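Local coordinates for protein glutathione S-transferase (Sulfitobacter, PDB 4GF0) that binds glutathione and probably transfers it to electrophilic substrates, as other members of the glutathione transferase family do, at residues 143-148 against 182-187. Numbering follows the deposited sequence.
Sequences FVESDI and AYPKIT
In the all-helical C-terminal domain of this glutathione transferase homolog, the carboxylate of Glu145, near the end of helix 123-148, binds backbone N-H groups at the start of helix 184-194, whose N-cap position is held by Tyr183. Both oxygens work, each through its syn lone pair: Glu145 OE2 takes the backbone N-H of Lys185 at 2.9 Å, nearly straight at 164°, and Glu145 OE1 takes the N of Ile186 at 3.0 Å. Glu145 reaches them with CG anti to its own N and a bend at chi2 (77°) that turns the carboxylate into the first turn. This two-pronged grip fixes the rotation of the carboxylate, and the positive end of the helix dipole probably favours its charged form. Tyr183 CB (3.4 Å from Glu145 OE1) and Pro184 CD (as near to Glu145 OE2) pack against one face, with Lys185 CB on the other side. The Lys185 chain reaches across, bent at chi3 (-68°); its NZ is held by Leu149 O and adds a weak bond to Glu145 O (2.9 Å). Deeper in, Val144 and Ile186 cross at about a right angle, CG1 of the valine 3.8 Å from CD1 of the isoleucine. The Tyr183 side chain touches Ala138 and Ala141 of helix 123-148, its OH hydrogen-bonded to Asp142 OD1. On the buried side, Val144 packs helix 123-148 on Met106 of helix 89-111 and Leu166 of helix 162-170, and Ile186 brings helix 184-194 against Cys170 of the latter.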
loop_
_atom_site.group_PDB
_atom_site.type_symbol
_atom_site.label_atom_id
_atom_site.label_comp_id
_atom_site.label_asym_id
_atom_site.label_seq_id
_atom_site.Cartn_x
_atom_site.Cartn_y
_atom_site.Cartn_z
ATOM N N PHE A 143 1.593 -16.994 5.488
ATOM C CA PHE A 143 1.898 -15.854 6.344
ATOM C C PHE A 143 0.663 -15.213 6.966
ATOM O O PHE A 143 0.690 -14.805 8.132
ATOM C CB PHE A 143 2.685 -14.801 5.570
ATOM C CG PHE A 143 3.148 -13.659 6.423
ATOM C CD1 PHE A 143 4.287 -13.785 7.200
ATOM C CD2 PHE A 143 2.447 -12.472 6.454
ATOM C CE1 PHE A 143 4.724 -12.738 7.995
ATOM C CE2 PHE A 143 2.872 -11.423 7.252
ATOM C CZ PHE A 143 4.016 -11.557 8.019
ATOM N N VAL A 144 -0.409 -15.085 6.190
ATOM C CA VAL A 144 -1.663 -14.584 6.729
ATOM C C VAL A 144 -2.102 -15.452 7.904
ATOM O O VAL A 144 -2.438 -14.942 8.973
ATOM C CB VAL A 144 -2.779 -14.580 5.660
ATOM C CG1 VAL A 144 -4.150 -14.392 6.312
ATOM C CG2 VAL A 144 -2.523 -13.480 4.642
ATOM N N GLU A 145 -2.081 -16.763 7.689
ATOM C CA GLU A 145 -2.553 -17.728 8.672
ATOM C C GLU A 145 -1.704 -17.693 9.946
ATOM O O GLU A 145 -2.226 -17.787 11.049
ATOM C CB GLU A 145 -2.567 -19.137 8.053
ATOM C CG GLU A 145 -3.031 -20.257 8.973
ATOM C CD GLU A 145 -4.540 -20.288 9.154
ATOM O OE1 GLU A 145 -5.259 -19.559 8.430
ATOM O OE2 GLU A 145 -5.014 -21.053 10.019
ATOM N N SER A 146 -0.400 -17.517 9.794
ATOM C CA SER A 146 0.507 -17.629 10.931
ATOM C C SER A 146 0.799 -16.291 11.606
ATOM O O SER A 146 1.110 -16.251 12.795
ATOM C CB SER A 146 1.822 -18.263 10.487
ATOM O OG SER A 146 2.533 -17.364 9.658
ATOM N N ASP A 147 0.704 -15.195 10.858
ATOM C CA ASP A 147 1.250 -13.925 11.340
ATOM C C ASP A 147 0.361 -12.697 11.201
ATOM O O ASP A 147 0.712 -11.620 11.677
ATOM C CB ASP A 147 2.594 -13.654 10.667
ATOM C CG ASP A 147 3.717 -14.465 11.272
ATOM O OD1 ASP A 147 4.553 -13.881 11.988
ATOM O OD2 ASP A 147 3.757 -15.686 11.035
ATOM N N ILE A 148 -0.786 -12.844 10.555
ATOM C CA ILE A 148 -1.685 -11.703 10.405
ATOM C C ILE A 148 -3.014 -11.929 11.102
ATOM O O ILE A 148 -3.461 -11.089 11.883
ATOM C CB ILE A 148 -1.937 -11.367 8.925
ATOM C CG1 ILE A 148 -0.654 -10.824 8.293
ATOM C CG2 ILE A 148 -3.089 -10.363 8.786
ATOM C CD1 ILE A 148 -0.828 -10.372 6.859
ATOM N N ALA A 182 -7.448 -25.193 3.309
ATOM C CA ALA A 182 -6.220 -25.690 3.931
ATOM C C ALA A 182 -5.781 -24.784 5.084
ATOM O O ALA A 182 -4.853 -25.112 5.823
ATOM C CB ALA A 182 -5.116 -25.822 2.902
ATOM N N TYR A 183 -6.460 -23.649 5.236
ATOM C CA TYR A 183 -6.107 -22.655 6.248
ATOM C C TYR A 183 -7.279 -22.428 7.182
ATOM O O TYR A 183 -8.206 -21.695 6.830
ATOM C CB TYR A 183 -5.749 -21.336 5.558
ATOM C CG TYR A 183 -4.632 -21.486 4.555
ATOM C CD1 TYR A 183 -3.310 -21.350 4.943
ATOM C CD2 TYR A 183 -4.894 -21.772 3.227
ATOM C CE1 TYR A 183 -2.281 -21.491 4.031
ATOM C CE2 TYR A 183 -3.873 -21.918 2.311
ATOM C CZ TYR A 183 -2.567 -21.773 2.723
ATOM O OH TYR A 183 -1.542 -21.913 1.816
ATOM N N PRO A 184 -7.253 -23.063 8.366
ATOM C CA PRO A 184 -8.426 -23.022 9.251
ATOM C C PRO A 184 -8.835 -21.613 9.681
ATOM O O PRO A 184 -10.030 -21.311 9.654
ATOM C CB PRO A 184 -8.009 -23.880 10.463
ATOM C CG PRO A 184 -6.540 -24.141 10.306
ATOM C CD PRO A 184 -6.223 -24.004 8.848
ATOM N N LYS A 185 -7.878 -20.759 10.047
ATOM C CA LYS A 185 -8.230 -19.406 10.473
ATOM C C LYS A 185 -8.761 -18.554 9.323
ATOM O O LYS A 185 -9.710 -17.787 9.504
ATOM C CB LYS A 185 -7.068 -18.725 11.199
ATOM C CG LYS A 185 -6.831 -19.288 12.600
ATOM C CD LYS A 185 -5.949 -18.368 13.424
ATOM C CE LYS A 185 -4.551 -18.356 12.869
ATOM N NZ LYS A 185 -3.680 -17.346 13.530
ATOM N N ILE A 186 -8.164 -18.699 8.143
ATOM C CA ILE A 186 -8.670 -18.005 6.964
ATOM C C ILE A 186 -10.087 -18.482 6.668
ATOM O O ILE A 186 -10.959 -17.687 6.338
ATOM C CB ILE A 186 -7.763 -18.218 5.726
ATOM C CG1 ILE A 186 -6.426 -17.500 5.924
ATOM C CG2 ILE A 186 -8.442 -17.700 4.460
ATOM C CD1 ILE A 186 -5.476 -17.620 4.730
ATOM N N THR A 187 -10.320 -19.783 6.822
ATOM C CA THR A 187 -11.638 -20.350 6.560
ATOM C C THR A 187 -12.683 -19.765 7.506
ATOM O O THR A 187 -13.750 -19.328 7.065
ATOM C CB THR A 187 -11.627 -21.877 6.674
ATOM O OG1 THR A 187 -10.784 -22.407 5.644
ATOM C CG2 THR A 187 -13.033 -22.440 6.503
#